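Local coordinates for virulence protein vsdE (Salmonella enterica, PDB 5LQ6), which is a secreted cysteine hydrolase effector that contributes to suppression of host immune responses and to bacterial virulence, at residues Ala169-Glu174 and Pro179-Ile184; Lys134-Arg139 and Phe148-Glu153; Asp56-Met61 and Tyr85-Arg90. The protein carries 4 engineered substitutions. One frame throughout, in Å; residues are numbered along the deposited sequence.

Contact 1: Ala169-Glu174 and Pro179-Ile184. Engineered in segment 169-174: S173 (natural residue Cys).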
loop_
_atom_site.group_PDB
_atom_site.type_symbol
_atom_site.label_atom_id
_atom_site.label_comp_id
_atom_site.label_asym_id
_atom_site.label_seq_id
_atom_site.Cartn_x
_atom_site.Cartn_y
_atom_site.Cartn_z
ATOM N N ALA A 169 -1.339 -2.975 4.730
ATOM C CA ALA A 169 -1.518 -3.727 5.959
ATOM C C ALA A 169 -0.201 -3.594 6.751
ATOM O O ALA A 169 0.894 -3.746 6.185
ATOM C CB ALA A 169 -1.836 -5.165 5.688
ATOM N N VAL A 170 -0.313 -3.318 8.049
ATOM C CA VAL A 170 0.828 -3.229 8.931
ATOM C C VAL A 170 0.555 -4.009 10.195
ATOM O O VAL A 170 -0.521 -3.912 10.770
ATOM C CB VAL A 170 1.181 -1.780 9.272
ATOM C CG1 VAL A 170 2.331 -1.639 10.262
ATOM C CG2 VAL A 170 1.550 -0.971 8.022
ATOM N N VAL A 171 1.541 -4.763 10.627
ATOM C CA VAL A 171 1.459 -5.476 11.930
ATOM C C VAL A 171 1.824 -4.522 13.042
ATOM O O VAL A 171 2.893 -3.866 13.019
ATOM C CB VAL A 171 2.395 -6.703 11.933
ATOM C CG1 VAL A 171 2.363 -7.391 13.289
ATOM C CG2 VAL A 171 2.060 -7.668 10.822
ATOM N N ILE A 172 0.912 -4.404 13.987
ATOM C CA ILE A 172 1.056 -3.531 15.155
ATOM C C ILE A 172 1.332 -4.396 16.368
ATOM O O ILE A 172 0.589 -5.328 16.626
ATOM C CB ILE A 172 -0.196 -2.671 15.410
ATOM C CG1 ILE A 172 -0.524 -1.834 14.167
ATOM C CG2 ILE A 172 0.012 -1.797 16.661
ATOM C CD1 ILE A 172 -1.719 -0.915 14.334
ATOM N N SER A 173 2.400 -4.032 17.089
ATOM C CA SER A 173 2.778 -4.714 18.329
ATOM C C SER A 173 2.677 -3.757 19.505
ATOM O O SER A 173 3.543 -2.884 19.671
ATOM C CB SER A 173 4.195 -5.269 18.166
ATOM O OG SER A 173 4.188 -6.285 17.200
ATOM N N GLU A 174 1.610 -3.893 20.277
ATOM C CA GLU A 174 1.321 -3.087 21.466
ATOM C C GLU A 174 1.807 -3.851 22.680
ATOM O O GLU A 174 1.879 -5.053 22.694
ATOM C CB GLU A 174 -0.196 -2.791 21.572
ATOM C CG GLU A 174 -0.682 -1.788 20.507
ATOM C CD GLU A 174 -2.212 -1.658 20.375
ATOM O OE1 GLU A 174 -2.977 -2.272 21.167
ATOM O OE2 GLU A 174 -2.695 -0.873 19.474
ATOM N N PRO A 179 0.706 -9.456 18.451
ATOM C CA PRO A 179 0.720 -8.620 17.225
ATOM C C PRO A 179 -0.567 -8.836 16.441
ATOM O O PRO A 179 -1.106 -9.967 16.394
ATOM C CB PRO A 179 1.930 -9.152 16.469
ATOM C CG PRO A 179 2.888 -9.616 17.568
ATOM C CD PRO A 179 1.973 -10.200 18.621
ATOM N N TYR A 180 -1.070 -7.764 15.831
ATOM C CA TYR A 180 -2.256 -7.864 15.027
ATOM C C TYR A 180 -2.060 -7.120 13.734
ATOM O O TYR A 180 -1.255 -6.189 13.639
ATOM C CB TYR A 180 -3.509 -7.358 15.774
ATOM C CG TYR A 180 -3.512 -5.914 16.124
ATOM C CD1 TYR A 180 -4.005 -4.956 15.238
ATOM C CD2 TYR A 180 -3.075 -5.452 17.344
ATOM C CE1 TYR A 180 -4.020 -3.626 15.533
ATOM C CE2 TYR A 180 -3.073 -4.110 17.654
ATOM C CZ TYR A 180 -3.590 -3.178 16.783
ATOM O OH TYR A 180 -3.639 -1.846 17.103
ATOM N N VAL A 181 -2.829 -7.531 12.716
ATOM C CA VAL A 181 -2.792 -6.834 11.423
ATOM C C VAL A 181 -3.781 -5.668 11.426
ATOM O O VAL A 181 -4.951 -5.851 11.707
ATOM C CB VAL A 181 -3.166 -7.783 10.279
ATOM C CG1 VAL A 181 -3.155 -7.084 8.930
ATOM C CG2 VAL A 181 -2.206 -8.939 10.256
ATOM N N GLN A 182 -3.248 -4.471 11.158
ATOM C CA GLN A 182 -4.069 -3.328 10.883
ATOM C C GLN A 182 -4.124 -3.079 9.381
ATOM O O GLN A 182 -3.125 -2.676 8.789
ATOM C CB GLN A 182 -3.571 -2.107 11.611
ATOM C CG GLN A 182 -4.397 -0.856 11.401
ATOM C CD GLN A 182 -5.774 -0.992 11.979
ATOM O OE1 GLN A 182 -5.912 -1.154 13.224
ATOM N NE2 GLN A 182 -6.798 -1.061 11.133
ATOM N N PHE A 183 -5.285 -3.300 8.794
ATOM C CA PHE A 183 -5.515 -2.840 7.406
ATOM C C PHE A 183 -5.638 -1.361 7.388
ATOM O O PHE A 183 -6.230 -0.746 8.297
ATOM C CB PHE A 183 -6.692 -3.576 6.804
ATOM C CG PHE A 183 -6.429 -5.047 6.594
ATOM C CD1 PHE A 183 -5.590 -5.463 5.606
ATOM C CD2 PHE A 183 -7.016 -6.027 7.399
ATOM C CE1 PHE A 183 -5.325 -6.819 5.364
ATOM C CE2 PHE A 183 -6.745 -7.362 7.161
ATOM C CZ PHE A 183 -5.910 -7.754 6.153
ATOM N N ILE A 184 -5.087 -0.762 6.331
ATOM C CA ILE A 184 -5.070 0.692 6.147
ATOM C C ILE A 184 -5.525 0.963 4.716
ATOM O O ILE A 184 -4.946 0.436 3.782
ATOM C CB ILE A 184 -3.707 1.327 6.383
ATOM C CG1 ILE A 184 -3.126 0.923 7.714
ATOM C CG2 ILE A 184 -3.798 2.820 6.251
ATOM C CD1 ILE A 184 -1.631 1.019 7.748
#

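Contact 2: Lys134-Arg139 and Phe148-Glu153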
loop_
_atom_site.group_PDB
_atom_site.type_symbol
_atom_site.label_atom_id
_atom_site.label_comp_id
_atom_site.label_asym_id
_atom_site.label_seq_id
_atom_site.Cartn_x
_atom_site.Cartn_y
_atom_site.Cartn_z
ATOM N N LYS A 134 -3.720 -14.028 7.780
ATOM C CA LYS A 134 -2.946 -15.167 8.291
ATOM C C LYS A 134 -1.562 -15.201 7.681
ATOM O O LYS A 134 -0.544 -15.424 8.381
ATOM C CB LYS A 134 -3.695 -16.477 7.936
ATOM C CG LYS A 134 -2.949 -17.723 8.380
ATOM C CD LYS A 134 -3.689 -18.977 7.960
ATOM C CE LYS A 134 -2.722 -20.148 7.789
ATOM N NZ LYS A 134 -3.420 -21.467 7.693
ATOM N N GLU A 135 -1.442 -14.942 6.384
ATOM C CA GLU A 135 -0.158 -14.975 5.710
ATOM C C GLU A 135 0.765 -13.889 6.254
ATOM O O GLU A 135 1.949 -14.100 6.440
ATOM C CB GLU A 135 -0.332 -14.800 4.203
ATOM C CG GLU A 135 0.917 -14.630 3.361
ATOM C CD GLU A 135 1.811 -15.864 3.358
ATOM O OE1 GLU A 135 1.333 -16.971 3.735
ATOM O OE2 GLU A 135 3.004 -15.718 2.960
ATOM N N ILE A 136 0.192 -12.699 6.482
ATOM C CA ILE A 136 0.966 -11.599 7.003
ATOM C C ILE A 136 1.424 -11.934 8.421
ATOM O O ILE A 136 2.609 -11.672 8.754
ATOM C CB ILE A 136 0.150 -10.299 6.969
ATOM C CG1 ILE A 136 0.117 -9.823 5.521
ATOM C CG2 ILE A 136 0.795 -9.261 7.885
ATOM C CD1 ILE A 136 -0.842 -8.684 5.280
ATOM N N LEU A 137 0.516 -12.460 9.251
ATOM C CA LEU A 137 0.956 -12.857 10.619
ATOM C C LEU A 137 2.024 -13.902 10.590
ATOM O O LEU A 137 2.933 -13.895 11.432
ATOM C CB LEU A 137 -0.210 -13.253 11.468
ATOM C CG LEU A 137 -1.155 -12.129 11.865
ATOM C CD1 LEU A 137 -2.462 -12.693 12.437
ATOM C CD2 LEU A 137 -0.469 -11.098 12.772
ATOM N N ASN A 138 1.960 -14.799 9.630
ATOM C CA ASN A 138 3.022 -15.810 9.505
ATOM C C ASN A 138 4.350 -15.216 9.089
ATOM O O ASN A 138 5.425 -15.569 9.651
ATOM C CB ASN A 138 2.598 -16.913 8.564
ATOM C CG ASN A 138 3.565 -18.104 8.580
ATOM O OD1 ASN A 138 3.795 -18.713 9.620
ATOM N ND2 ASN A 138 4.167 -18.379 7.455
ATOM N N ARG A 139 4.340 -14.345 8.099
ATOM C CA ARG A 139 5.546 -13.671 7.704
ATOM C C ARG A 139 6.148 -12.864 8.877
ATOM O O ARG A 139 7.395 -12.830 9.071
ATOM C CB ARG A 139 5.359 -12.765 6.491
ATOM C CG ARG A 139 5.055 -13.484 5.200
ATOM C CD ARG A 139 5.054 -12.493 4.056
ATOM N NE ARG A 139 4.369 -12.993 2.862
ATOM C CZ ARG A 139 4.477 -12.445 1.649
ATOM N NH1 ARG A 139 5.281 -11.401 1.421
ATOM N NH2 ARG A 139 3.808 -12.972 0.646
ATOM N N PHE A 148 3.017 -4.181 4.326
ATOM C CA PHE A 148 2.677 -4.806 3.067
ATOM C C PHE A 148 1.714 -3.954 2.263
ATOM O O PHE A 148 0.957 -3.170 2.828
ATOM C CB PHE A 148 2.044 -6.180 3.282
ATOM C CG PHE A 148 2.863 -7.117 4.147
ATOM C CD1 PHE A 148 2.769 -7.045 5.529
ATOM C CD2 PHE A 148 3.792 -7.949 3.541
ATOM C CE1 PHE A 148 3.567 -7.857 6.314
ATOM C CE2 PHE A 148 4.585 -8.775 4.353
ATOM C CZ PHE A 148 4.443 -8.678 5.719
ATOM N N ILE A 149 1.732 -4.139 0.949
ATOM C CA ILE A 149 0.716 -3.591 0.057
ATOM C C ILE A 149 -0.178 -4.760 -0.370
ATOM O O ILE A 149 0.346 -5.814 -0.768
ATOM C CB ILE A 149 1.259 -2.878 -1.190
ATOM C CG1 ILE A 149 2.240 -1.769 -0.802
ATOM C CG2 ILE A 149 0.140 -2.313 -2.036
ATOM C CD1 ILE A 149 3.000 -1.156 -2.001
ATOM N N ILE A 150 -1.486 -4.556 -0.299
ATOM C CA ILE A 150 -2.440 -5.592 -0.692
ATOM C C ILE A 150 -3.068 -5.185 -1.987
ATOM O O ILE A 150 -3.495 -4.017 -2.137
ATOM C CB ILE A 150 -3.532 -5.790 0.349
ATOM C CG1 ILE A 150 -2.971 -5.790 1.771
ATOM C CG2 ILE A 150 -4.378 -7.019 0.041
ATOM C CD1 ILE A 150 -2.021 -6.871 2.062
ATOM N N SER A 151 -3.183 -6.079 -2.952
ATOM C CA SER A 151 -3.903 -5.845 -4.205
ATOM C C SER A 151 -5.067 -6.816 -4.261
ATOM O O SER A 151 -4.867 -8.043 -4.145
ATOM C CB SER A 151 -2.975 -6.068 -5.401
ATOM O OG SER A 151 -1.928 -5.163 -5.434
ATOM N N ALA A 152 -6.274 -6.281 -4.382
ATOM C CA ALA A 152 -7.491 -7.075 -4.461
ATOM C C ALA A 152 -8.065 -6.954 -5.853
ATOM O O ALA A 152 -8.105 -5.889 -6.458
ATOM C CB ALA A 152 -8.463 -6.622 -3.450
ATOM N N GLU A 153 -8.535 -8.071 -6.391
ATOM C CA GLU A 153 -9.157 -8.017 -7.690
ATOM C C GLU A 153 -10.587 -7.567 -7.765
ATOM O O GLU A 153 -10.991 -6.980 -8.757
ATOM C CB GLU A 153 -8.991 -9.364 -8.384
ATOM C CG GLU A 153 -7.567 -9.520 -8.919
ATOM C CD GLU A 153 -7.379 -9.001 -10.335
ATOM O OE1 GLU A 153 -7.983 -7.948 -10.690
ATOM O OE2 GLU A 153 -6.624 -9.665 -11.087
#

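Contact 3: Asp56-Met61 and Tyr85-Arg90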
loop_
_atom_site.group_PDB
_atom_site.type_symbol
_atom_site.label_atom_id
_atom_site.label_comp_id
_atom_site.label_asym_id
_atom_site.label_seq_id
_atom_site.Cartn_x
_atom_site.Cartn_y
_atom_site.Cartn_z
ATOM N N ASP A 56 -2.062 4.939 16.186
ATOM C CA ASP A 56 -2.251 6.343 15.949
ATOM C C ASP A 56 -1.215 6.904 14.952
ATOM O O ASP A 56 -1.537 7.762 14.130
ATOM C CB ASP A 56 -2.106 7.109 17.267
ATOM C CG ASP A 56 -2.331 8.567 17.055
ATOM O OD1 ASP A 56 -3.487 8.908 16.757
ATOM O OD2 ASP A 56 -1.333 9.334 17.091
ATOM N N ASN A 57 0.012 6.439 15.016
ATOM C CA ASN A 57 1.013 6.775 14.004
ATOM C C ASN A 57 0.493 6.446 12.619
ATOM O O ASN A 57 0.607 7.253 11.679
ATOM C CB ASN A 57 2.365 6.054 14.189
ATOM C CG ASN A 57 3.150 6.447 15.434
ATOM O OD1 ASN A 57 3.911 5.623 15.938
ATOM N ND2 ASN A 57 3.030 7.684 15.875
ATOM N N LEU A 58 -0.013 5.228 12.472
ATOM C CA LEU A 58 -0.522 4.819 11.167
ATOM C C LEU A 58 -1.671 5.674 10.665
ATOM O O LEU A 58 -1.795 5.915 9.482
ATOM C CB LEU A 58 -0.964 3.335 11.180
ATOM C CG LEU A 58 0.090 2.305 11.389
ATOM C CD1 LEU A 58 -0.649 0.950 11.421
ATOM C CD2 LEU A 58 1.112 2.323 10.268
ATOM N N LYS A 59 -2.554 6.100 11.564
ATOM C CA LYS A 59 -3.618 6.980 11.157
ATOM C C LYS A 59 -3.045 8.262 10.584
ATOM O O LYS A 59 -3.495 8.755 9.545
ATOM C CB LYS A 59 -4.526 7.330 12.360
ATOM C CG LYS A 59 -5.799 8.029 11.983
ATOM C CD LYS A 59 -6.600 8.447 13.212
ATOM C CE LYS A 59 -6.585 7.382 14.308
ATOM N NZ LYS A 59 -7.394 7.822 15.485
ATOM N N GLN A 60 -2.073 8.854 11.282
ATOM C CA GLN A 60 -1.512 10.100 10.800
ATOM C C GLN A 60 -0.791 9.923 9.452
ATOM O O GLN A 60 -0.884 10.767 8.587
ATOM C CB GLN A 60 -0.569 10.694 11.839
ATOM C CG GLN A 60 -1.117 10.901 13.265
ATOM C CD GLN A 60 -2.624 11.154 13.409
ATOM O OE1 GLN A 60 -3.225 12.039 12.754
ATOM N NE2 GLN A 60 -3.250 10.381 14.289
ATOM N N MET A 61 -0.113 8.797 9.296
ATOM C CA MET A 61 0.584 8.496 8.030
ATOM C C MET A 61 -0.393 8.303 6.880
ATOM O O MET A 61 -0.167 8.764 5.754
ATOM C CB MET A 61 1.477 7.263 8.210
ATOM C CG MET A 61 2.611 7.541 9.162
ATOM S SD MET A 61 3.839 6.259 9.321
ATOM C CE MET A 61 4.879 6.668 7.899
ATOM N N TYR A 85 6.098 3.304 1.137
ATOM C CA TYR A 85 7.390 3.965 1.165
ATOM C C TYR A 85 7.606 4.765 2.449
ATOM O O TYR A 85 8.664 4.660 3.066
ATOM C CB TYR A 85 7.522 4.872 -0.051
ATOM C CG TYR A 85 8.802 5.680 -0.178
ATOM C CD1 TYR A 85 8.954 6.881 0.443
ATOM C CD2 TYR A 85 9.829 5.178 -0.932
ATOM C CE1 TYR A 85 10.139 7.617 0.271
ATOM C CE2 TYR A 85 11.010 5.914 -1.132
ATOM C CZ TYR A 85 11.127 7.119 -0.493
ATOM O OH TYR A 85 12.328 7.880 -0.635
ATOM N N ASN A 86 6.630 5.566 2.827
ATOM C CA ASN A 86 6.706 6.391 4.051
ATOM C C ASN A 86 6.867 5.492 5.288
ATOM O O ASN A 86 7.666 5.761 6.180
ATOM C CB ASN A 86 5.480 7.279 4.194
ATOM C CG ASN A 86 5.430 8.388 3.148
ATOM O OD1 ASN A 86 6.409 8.570 2.410
ATOM N ND2 ASN A 86 4.320 9.038 3.031
ATOM N N ILE A 87 6.107 4.397 5.357
ATOM C CA ILE A 87 6.254 3.508 6.471
ATOM C C ILE A 87 7.661 2.926 6.527
ATOM O O ILE A 87 8.292 2.890 7.602
ATOM C CB ILE A 87 5.190 2.359 6.402
ATOM C CG1 ILE A 87 3.825 2.918 6.675
ATOM C CG2 ILE A 87 5.532 1.223 7.381
ATOM C CD1 ILE A 87 2.710 1.989 6.225
ATOM N N HIS A 88 8.198 2.505 5.376
ATOM C CA HIS A 88 9.514 1.914 5.329
ATOM C C HIS A 88 10.571 2.903 5.906
ATOM O O HIS A 88 11.470 2.474 6.613
ATOM C CB HIS A 88 9.873 1.544 3.896
ATOM C CG HIS A 88 11.213 0.900 3.788
ATOM N ND1 HIS A 88 11.402 -0.441 4.045
ATOM C CD2 HIS A 88 12.429 1.411 3.472
ATOM C CE1 HIS A 88 12.686 -0.730 3.881
ATOM N NE2 HIS A 88 13.329 0.381 3.559
ATOM N N HIS A 89 10.443 4.167 5.536
ATOM C CA HIS A 89 11.431 5.196 5.940
ATOM C C HIS A 89 11.078 5.839 7.240
ATOM O O HIS A 89 11.819 6.711 7.719
ATOM C CB HIS A 89 11.528 6.204 4.783
ATOM C CG HIS A 89 12.220 5.645 3.589
ATOM N ND1 HIS A 89 13.579 5.389 3.560
ATOM C CD2 HIS A 89 11.735 5.198 2.404
ATOM C CE1 HIS A 89 13.898 4.839 2.396
ATOM N NE2 HIS A 89 12.802 4.724 1.671
ATOM N N ARG A 90 9.976 5.428 7.850
ATOM C CA ARG A 90 9.473 6.025 9.077
ATOM C C ARG A 90 9.386 7.523 8.981
ATOM O O ARG A 90 9.698 8.261 9.936
ATOM C CB ARG A 90 10.322 5.577 10.298
ATOM C CG ARG A 90 10.232 4.111 10.627
ATOM C CD ARG A 90 8.798 3.729 11.011
ATOM N NE ARG A 90 8.698 2.455 11.684
ATOM C CZ ARG A 90 8.480 1.283 11.098
ATOM N NH1 ARG A 90 8.362 1.187 9.773
ATOM N NH2 ARG A 90 8.379 0.174 11.836
HETATM O O HOH W 1 2.631 8.728 5.305
#

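Contact 1: Ala169-Glu174 and Pro179-Ile184
A β-hairpin at the edge of the four-stranded antiparallel sheet pairs V170 with Q182 and I172 with Y180, both hydrogen-bonded pairs, while A169/F183 and V171/V181 alternate as non-hydrogen-bonded pairs. V170 N gives 3.0 Å to Q182 O, and I172 N gives 2.8 Å to Y180 O; the reverse bonds complete both rings. A169, V171, V181 and F183 present their side chains to the face covered by helix 129-143, and V171 CG1 packs on P179 CB at 3.7 Å. V170, I172, Y180 and Q182 occupy the other face. There Y180 CG sits between the backbone N and the carbonyl carbon (chi1 64°), which lays the ring over I172, with I172 CB over one face, 4.0 Å from the ring centroid. I172 CD1 runs on to Q182 CB, 3.5 Å away. The Y180 hydroxyl donates to E174 OE2 at 2.7 Å, arriving 58° out of the carboxylate plane; E174 OE1 is held separately by K177. At the turn, engineered S173 OG touches P179 CG at 3.6 Å and bonds Y140. Backbone bonds set the register, while the phenol-carboxylate bond, probably strengthened by the carboxylate's charge, links the Y180 ring to E174, two residues past the last paired residue of its strand.

Contact 2: Lys134-Arg139 and Phe148-Glu153
The F148 ring takes I136 on one face and R139 obliquely beside it. I136 CG1 stands over that face, 4.1 Å from the ring centroid and 20° off the normal, displaced toward the rim, a CH-pi contact. The second branch touches the rim as well, I136 CG2 lying 3.5 Å from F148 CE1. At the far end of the ring, R139 CD comes to 3.8 Å from F148 CE2. The second flat group, the R139 guanidinium, stands nearly upright to the ring, its plane 85° from it, and carries the E135 carboxylate at its own edge. R139 NE donates to E135 OE2 at 3.0 Å, close to both planes and on the anti side of the oxygen. This salt bridge spans one turn of helix 129-143 and, with the side chain extended from CG to NE, probably helps keep R139 CD at the CE2 corner of the ring.

I136 and F148 lie alongside with their tips pointing opposite ways, which takes I136 CD1 past the CD1 rim, still in touch with the ring, to I150, where the two CD1 atoms meet tip to tip at 3.9 Å. I150 reaches there although its CB does not point at the helix, because the chain bends at chi2 (-62°).

The contact seats helix 129-143 on strand 147-157, one of the two central strands of the sheet, the two segments running nearly antiparallel. I136 also touches A169 and V171 on the adjacent strand, and F148 also touches V211 of the edge strand. Between the two segments the attraction is therefore apolar: the isoleucine branches supply dispersion and CH-pi contact, while the arginine adds methylene carbon and keeps its charge paired within the helix, which probably eases the placement of a charged group beside the buried ring.

Contact 3: Asp56-Met61 and Tyr85-Arg90
M61 bridges two helices packed at a steep angle in the α-helical part of this cysteine hydrolase, helix 55-65 and helix 76-89, whose segments here lie 11.2 Å apart at 136°. Its CB points at the other helix. CG, anti to the carbonyl carbon (chi1 -67°), stays near its own helix, 3.2 Å from N57 O one turn earlier. SD leads toward the partner helix, and the bend at chi3 (84°) sets the terminal methyl against the backbone of N86 and I87. CE rests 3.4 Å from N86 O and against the peptide that joins N86 to I87, with N86 CB beside it. On its I87 side the same methyl meets CG1 at 4.1 Å. The methyl thus rests on the N86-I87 peptide, flanked by N86 CB and I87 CG1.

A turn back from M61, L58 CD2 makes a looser apolar contact with I87 CD1 at 4.4 Å. L58 and I87 both also touch V170 of the sheet, so this side of the helix pair closes on strand 163-172.

The polar link is indirect. A water donates to M61 O at 2.8 Å and accepts from N86 ND2 at 2.8 Å, joining the helices beside the methionine methyl; the amide nitrogen has a further partner in L94 O. Buried N86 is therefore tied both to the neighbouring helix and to strand 94-96, which follows helix 76-89.

Helix 76-89 finishes just beyond in a Schellman motif at R90, whose guanidinium folds back over the end while NE and NH2 bond the carbonyls of P50 and Q51. R90 NH1 reaches I87 O at 2.8 Å from one face of that carbonyl's plane, and R90 N reaches it from the opposite face.

Along the chain contact 3 closes first, then contact 2, then contact 1. Contacts 1 and 2 share the four-stranded sheet, in which strands 147-157 and 163-172 are neighbours; their centres are 11 Å apart, and V171 CG2 packs on I136 CG2. Contact 3 lies on the other face of the same hairpin, its centre 12 Å from contact 1, where L58 covers V170 and I172, and I87 covers V170. Contacts 2 and 3, 17 Å apart between centres, do not touch. This part of the sheet has helix 129-143 on one face and helices 55-65 and 76-89 on the other. This packing is consistent with a papain-like fold, whose probable Cys-His-Asp triad would be C76, H165 and D185.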